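Side-chain contacts in glutathione S-transferase enzyme with thioredoxin-like domain (Bradyrhizobium sp., PDB 4MF7), which probably catalyses the conjugation of reduced glutathione to electrophilic substrates: residues 76-79 / 80-83; 109-112 / 113-116. All blocks are in the same frame, centred on the assembly; numbering follows the deposited sequence.

Contact 1 of 2, residues 76-79 / 80-83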
ATOM      1  N   LYS A  76     -10.635  -7.359 -23.679  1.00 56.38           N
ATOM      2  CA  LYS A  76     -10.181  -6.776 -24.945  1.00 58.72           C
ATOM      3  C   LYS A  76      -8.837  -6.062 -24.807  1.00 53.97           C
ATOM      4  O   LYS A  76      -8.443  -5.302 -25.697  1.00 56.74           O
ATOM      5  CB  LYS A  76     -11.238  -5.808 -25.485  1.00 68.31           C
ATOM      6  CG  LYS A  76     -12.564  -6.481 -25.800  1.00 71.92           C
ATOM      7  CD  LYS A  76     -13.539  -5.514 -26.444  1.00 63.17           C
ATOM      8  CE  LYS A  76     -14.853  -6.208 -26.755  1.00 87.58           C
ATOM      9  NZ  LYS A  76     -15.781  -5.296 -27.476  1.00112.80           N
ATOM     10  N   ASP A  77      -8.138  -6.311 -23.697  1.00 51.25           N
ATOM     11  CA  ASP A  77      -6.855  -5.657 -23.388  1.00 54.43           C
ATOM     12  C   ASP A  77      -6.936  -4.119 -23.357  1.00 49.43           C
ATOM     13  O   ASP A  77      -5.961  -3.421 -23.679  1.00 48.41           O
ATOM     14  CB  ASP A  77      -5.755  -6.117 -24.368  1.00 74.54           C
ATOM     15  CG  ASP A  77      -5.292  -7.545 -24.114  1.00 79.43           C
ATOM     16  OD1 ASP A  77      -5.911  -8.257 -23.293  1.00 65.19           O
ATOM     17  OD2 ASP A  77      -4.294  -7.953 -24.746  1.00 76.97           O
ATOM     18  N   HIS A  78      -8.082  -3.580 -22.949  1.00 47.14           N
ATOM     19  CA  HIS A  78      -8.234  -2.121 -22.945  1.00 42.55           C
ATOM     20  C   HIS A  78      -7.320  -1.437 -21.920  1.00 42.39           C
ATOM     21  O   HIS A  78      -6.955  -0.288 -22.116  1.00 41.29           O
ATOM     22  CB  HIS A  78      -9.690  -1.695 -22.772  1.00 51.53           C
ATOM     23  CG  HIS A  78     -10.509  -1.839 -24.023  1.00 77.13           C
ATOM     24  ND1 HIS A  78     -11.883  -1.945 -24.006  1.00 51.61           N
ATOM     25  CD2 HIS A  78     -10.145  -1.909 -25.328  1.00 66.24           C
ATOM     26  CE1 HIS A  78     -12.332  -2.061 -25.243  1.00 78.29           C
ATOM     27  NE2 HIS A  78     -11.298  -2.046 -26.063  1.00 64.10           N
ATOM     28  N   GLN A  79      -6.936  -2.159 -20.860  1.00 44.46           N
ATOM     29  CA  GLN A  79      -5.925  -1.665 -19.900  1.00 40.03           C
ATOM     30  C   GLN A  79      -4.511  -1.503 -20.494  1.00 51.65           C
ATOM     31  O   GLN A  79      -3.666  -0.845 -19.900  1.00 42.92           O
ATOM     32  CB  GLN A  79      -5.867  -2.571 -18.647  1.00 38.59           C
ATOM     33  CG  GLN A  79      -4.959  -3.798 -18.747  1.00 58.01           C
ATOM     34  CD  GLN A  79      -5.587  -4.964 -19.500  1.00 56.52           C
ATOM     35  OE1 GLN A  79      -6.604  -4.814 -20.186  1.00 45.30           O
ATOM     36  NE2 GLN A  79      -4.979  -6.137 -19.372  1.00 52.92           N
ATOM     37  N   LYS A  80      -4.257  -2.125 -21.647  1.00 47.27           N
ATOM     38  CA  LYS A  80      -2.976  -1.997 -22.359  1.00 61.85           C
ATOM     39  C   LYS A  80      -3.006  -0.954 -23.474  1.00 58.13           C
ATOM     40  O   LYS A  80      -2.016  -0.790 -24.187  1.00 49.12           O
ATOM     41  CB  LYS A  80      -2.574  -3.335 -22.982  1.00 63.59           C
ATOM     42  CG  LYS A  80      -2.467  -4.509 -22.021  1.00 67.45           C
ATOM     43  CD  LYS A  80      -2.188  -5.789 -22.813  1.00 71.54           C
ATOM     44  CE  LYS A  80      -2.564  -7.057 -22.050  1.00 95.71           C
ATOM     45  NZ  LYS A  80      -1.432  -7.623 -21.271  1.00 84.84           N
ATOM     46  N   THR A  81      -4.126  -0.248 -23.639  1.00 49.86           N
ATOM     47  CA  THR A  81      -4.230   0.756 -24.700  1.00 52.95           C
ATOM     48  C   THR A  81      -3.400   1.966 -24.312  1.00 43.88           C
ATOM     49  O   THR A  81      -3.193   2.211 -23.116  1.00 46.90           O
ATOM     50  CB  THR A  81      -5.682   1.198 -24.951  1.00 57.73           C
ATOM     51  OG1 THR A  81      -6.220   1.822 -23.764  1.00 45.22           O
ATOM     52  CG2 THR A  81      -6.543  -0.006 -25.368  1.00 49.51           C
ATOM     53  N   PRO A  82      -2.920   2.739 -25.302  1.00 49.11           N
ATOM     54  CA  PRO A  82      -2.186   3.957 -24.907  1.00 42.37           C
ATOM     55  C   PRO A  82      -3.050   4.952 -24.097  1.00 37.51           C
ATOM     56  O   PRO A  82      -2.542   5.720 -23.287  1.00 38.59           O
ATOM     57  CB  PRO A  82      -1.727   4.564 -26.243  1.00 60.29           C
ATOM     58  CG  PRO A  82      -2.203   3.647 -27.324  1.00 56.67           C
ATOM     59  CD  PRO A  82      -2.696   2.377 -26.711  1.00 58.79           C
ATOM     60  N   GLU A  83      -4.358   4.914 -24.291  1.00 51.84           N
ATOM     61  CA  GLU A  83      -5.237   5.836 -23.573  1.00 35.86           C
ATOM     62  C   GLU A  83      -5.298   5.483 -22.071  1.00 34.09           C
ATOM     63  O   GLU A  83      -5.175   6.361 -21.221  1.00 38.36           O
ATOM     64  CB  GLU A  83      -6.632   5.838 -24.210  1.00 38.68           C
ATOM     65  CG  GLU A  83      -6.645   6.432 -25.626  1.00 54.77           C
ATOM     66  CD  GLU A  83      -6.164   5.472 -26.699  1.00 59.52           C
ATOM     67  OE1 GLU A  83      -5.730   5.963 -27.759  1.00 60.36           O
ATOM     68  OE2 GLU A  83      -6.226   4.233 -26.497  1.00 49.07           O
TER

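Contact 2 of 2, residues 109-112 / 113-116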
ATOM      1  N   LEU A 109      -5.054   9.937 -10.507  1.00 32.03           N
ATOM      2  CA  LEU A 109      -4.469   9.196  -9.411  1.00 31.47           C
ATOM      3  C   LEU A 109      -4.782   7.715  -9.570  1.00 32.09           C
ATOM      4  O   LEU A 109      -5.899   7.342  -9.881  1.00 29.83           O
ATOM      5  CB  LEU A 109      -5.003   9.743  -8.089  1.00 32.42           C
ATOM      6  CG  LEU A 109      -4.231   9.532  -6.805  1.00 43.73           C
ATOM      7  CD1 LEU A 109      -2.899  10.268  -6.852  1.00 34.69           C
ATOM      8  CD2 LEU A 109      -5.076   9.999  -5.620  1.00 34.34           C
ATOM      9  N   PHE A 110      -3.770   6.876  -9.384  1.00 25.87           N
ATOM     10  CA  PHE A 110      -3.985   5.456  -9.326  1.00 24.50           C
ATOM     11  C   PHE A 110      -3.447   4.924  -7.989  1.00 25.10           C
ATOM     12  O   PHE A 110      -2.950   5.682  -7.152  1.00 29.26           O
ATOM     13  CB  PHE A 110      -3.385   4.760 -10.547  1.00 27.94           C
ATOM     14  CG  PHE A 110      -1.916   5.071 -10.756  1.00 27.36           C
ATOM     15  CD1 PHE A 110      -0.944   4.392 -10.051  1.00 34.50           C
ATOM     16  CD2 PHE A 110      -1.532   6.046 -11.658  1.00 38.78           C
ATOM     17  CE1 PHE A 110       0.408   4.691 -10.237  1.00 39.68           C
ATOM     18  CE2 PHE A 110      -0.202   6.350 -11.853  1.00 36.92           C
ATOM     19  CZ  PHE A 110       0.772   5.679 -11.134  1.00 34.77           C
ATOM     20  N   GLU A 111      -3.611   3.623  -7.781  1.00 27.80           N
ATOM     21  CA  GLU A 111      -3.215   2.924  -6.572  1.00 26.51           C
ATOM     22  C   GLU A 111      -4.335   3.102  -5.569  1.00 29.01           C
ATOM     23  O   GLU A 111      -4.606   4.213  -5.089  1.00 26.66           O
ATOM     24  CB  GLU A 111      -1.828   3.362  -6.035  1.00 26.45           C
ATOM     25  CG  GLU A 111      -1.139   2.294  -5.188  1.00 38.82           C
ATOM     26  CD  GLU A 111      -1.857   2.016  -3.876  1.00 29.29           C
ATOM     27  OE1 GLU A 111      -1.979   2.922  -3.030  1.00 30.16           O
ATOM     28  OE2 GLU A 111      -2.304   0.878  -3.681  1.00 36.90           O
ATOM     29  N   SER A 112      -5.065   2.014  -5.325  1.00 26.73           N
ATOM     30  CA  SER A 112      -6.285   2.074  -4.506  1.00 28.41           C
ATOM     31  C   SER A 112      -6.090   2.656  -3.109  1.00 27.59           C
ATOM     32  O   SER A 112      -6.948   3.368  -2.624  1.00 24.86           O
ATOM     33  CB  SER A 112      -6.957   0.686  -4.453  1.00 27.99           C
ATOM     34  OG  SER A 112      -6.122  -0.207  -3.724  1.00 28.37           O
ATOM     35  N   GLY A 113      -4.956   2.374  -2.451  1.00 25.18           N
ATOM     36  CA  GLY A 113      -4.663   2.958  -1.145  1.00 26.74           C
ATOM     37  C   GLY A 113      -4.512   4.471  -1.165  1.00 25.35           C
ATOM     38  O   GLY A 113      -5.108   5.166  -0.320  1.00 27.55           O
ATOM     39  N   ALA A 114      -3.746   4.958  -2.134  1.00 24.09           N
ATOM     40  CA  ALA A 114      -3.567   6.392  -2.368  1.00 26.71           C
ATOM     41  C   ALA A 114      -4.941   7.053  -2.627  1.00 27.54           C
ATOM     42  O   ALA A 114      -5.259   8.099  -2.080  1.00 26.82           O
ATOM     43  CB  ALA A 114      -2.638   6.628  -3.541  1.00 24.67           C
ATOM     44  N   ILE A 115      -5.780   6.377  -3.408  1.00 24.14           N
ATOM     45  CA  ILE A 115      -7.078   6.937  -3.780  1.00 25.61           C
ATOM     46  C   ILE A 115      -7.976   7.036  -2.562  1.00 25.32           C
ATOM     47  O   ILE A 115      -8.684   8.047  -2.389  1.00 26.59           O
ATOM     48  CB  ILE A 115      -7.759   6.154  -4.946  1.00 24.13           C
ATOM     49  CG1 ILE A 115      -7.012   6.322  -6.278  1.00 24.31           C
ATOM     50  CG2 ILE A 115      -9.218   6.642  -5.125  1.00 26.49           C
ATOM     51  CD1 ILE A 115      -7.349   5.269  -7.295  1.00 24.20           C
ATOM     52  N   LEU A 116      -8.032   5.973  -1.743  1.00 23.45           N
ATOM     53  CA  LEU A 116      -8.829   5.960  -0.539  1.00 23.79           C
ATOM     54  C   LEU A 116      -8.389   7.058   0.406  1.00 30.89           C
ATOM     55  O   LEU A 116      -9.210   7.769   0.948  1.00 25.74           O
ATOM     56  CB  LEU A 116      -8.802   4.610   0.180  1.00 25.97           C
ATOM     57  CG  LEU A 116      -9.516   3.416  -0.468  1.00 29.81           C
ATOM     58  CD1 LEU A 116      -9.421   2.171   0.408  1.00 29.71           C
ATOM     59  CD2 LEU A 116     -10.954   3.743  -0.752  1.00 35.87           C
TER

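Contact 1 of 2, residues 76-79 / 80-83
T81 closes the turn that begins at H78, bonding its carbonyl oxygen twice. The hydroxyl OG1 donates to H78 O at 2.8 Å, meeting that oxygen in the carbonyl plane, while the amide T81 N reaches the same oxygen from well above the plane at 3.2 Å. One acceptor thus fixes both the backbone and the side chain of T81. With chi1 at 62°, OG1 lies between the backbone N and the carbonyl carbon, and CG2 rests against the H78 backbone, 3.3 Å from H78 O. On this compact side T81 is buried and also touches W35 and R34. It is the N-cap of helix 82-87: OG1, besides donating to H78 O, accepts from F84 N.

The other side is looser. D77 O accepts from K80 N at 3.0 Å, but the two side chains meet through aliphatic carbon: D77 OD2 lies 3.3 Å from K80 CE, with the ammonium beyond it, K80 NZ standing 4.5 Å from D77 OD2. Q79 runs beside the lysine, its amide NE2 3.7 Å from K80 CE. Opposite charges here may attract at this distance without forming a salt bridge. The chemistry implies a division of labour, in which a hydroxyl that both gives and accepts ties turn to helix, whereas the exposed lysine contributes mainly its methylene chain and perhaps a weak, unfixed attraction to D77.

Contact 2 of 2, residues 109-112 / 113-116
A114 N donates to the carboxylate oxygen E111 OE1 at 2.8 Å, with an angle of 151° at the hydrogen, and approaches from above the carboxylate plane. This is an N-cap by a glutamate, at the junction where strand 107-110 of the thioredoxin-like domain gives way to helix 112-123. In many glutathione transferases an acidic residue and a serine at this turn help hold the γ-glutamyl end of glutathione, so the arrangement is consistent with a similar site here.

E111 can cap because CG stands anti to its own N and the chain then bends at chi2 (-67°), folding the carboxylate back over the first turn. The second oxygen, OE2, takes a weak bond from G113 N at 3.3 Å and is hydrogen-bonded to H142 NE2 of the same chain. A beta carbon on G113 would clash, falling 2.9 Å from E111 OE1. E111 also has a positive phi (84°), unusual outside glycine. With an alanine here the carboxylate is gone, and the first helix amides, A114 N above all, would probably be left without their cap and H142 without its mate.

Behind the cap the helix starts regularly, I115 N reaching E111 O at 3.0 Å and L116 N reaching S112 O at the same length. S112 OG turns to N52, with a weak bond to K55. On the strand side the apolar contact is L109 CD2 against I115 CG1, 4.2 Å apart. The second subunit covers the strand end: its Q139 bonds F110 N, and its L138 packs on A114. F110 O, buried with no polar partner in the model, sits 3.7 Å from A114 CB.

How the contacts relate
From the N terminus, the chain runs through strands 43-47 and 67-71 before contact 1 closes the short turn that leads into helix 82-87. This helix belongs to the connection between strand 67-71 and strand 95-98. The chain then passes along strands 95-98 and 107-110, and contact 2 closes the turn that joins the latter, an outermost strand of the sheet, to helix 112-123. The two are in series, neither nesting nor crossing, with centres about 20 Å apart and nearest atoms about 10 Å apart. Both illustrate one principle, a capped helix start, applied first at the domain surface and then in the interior beside the second subunit.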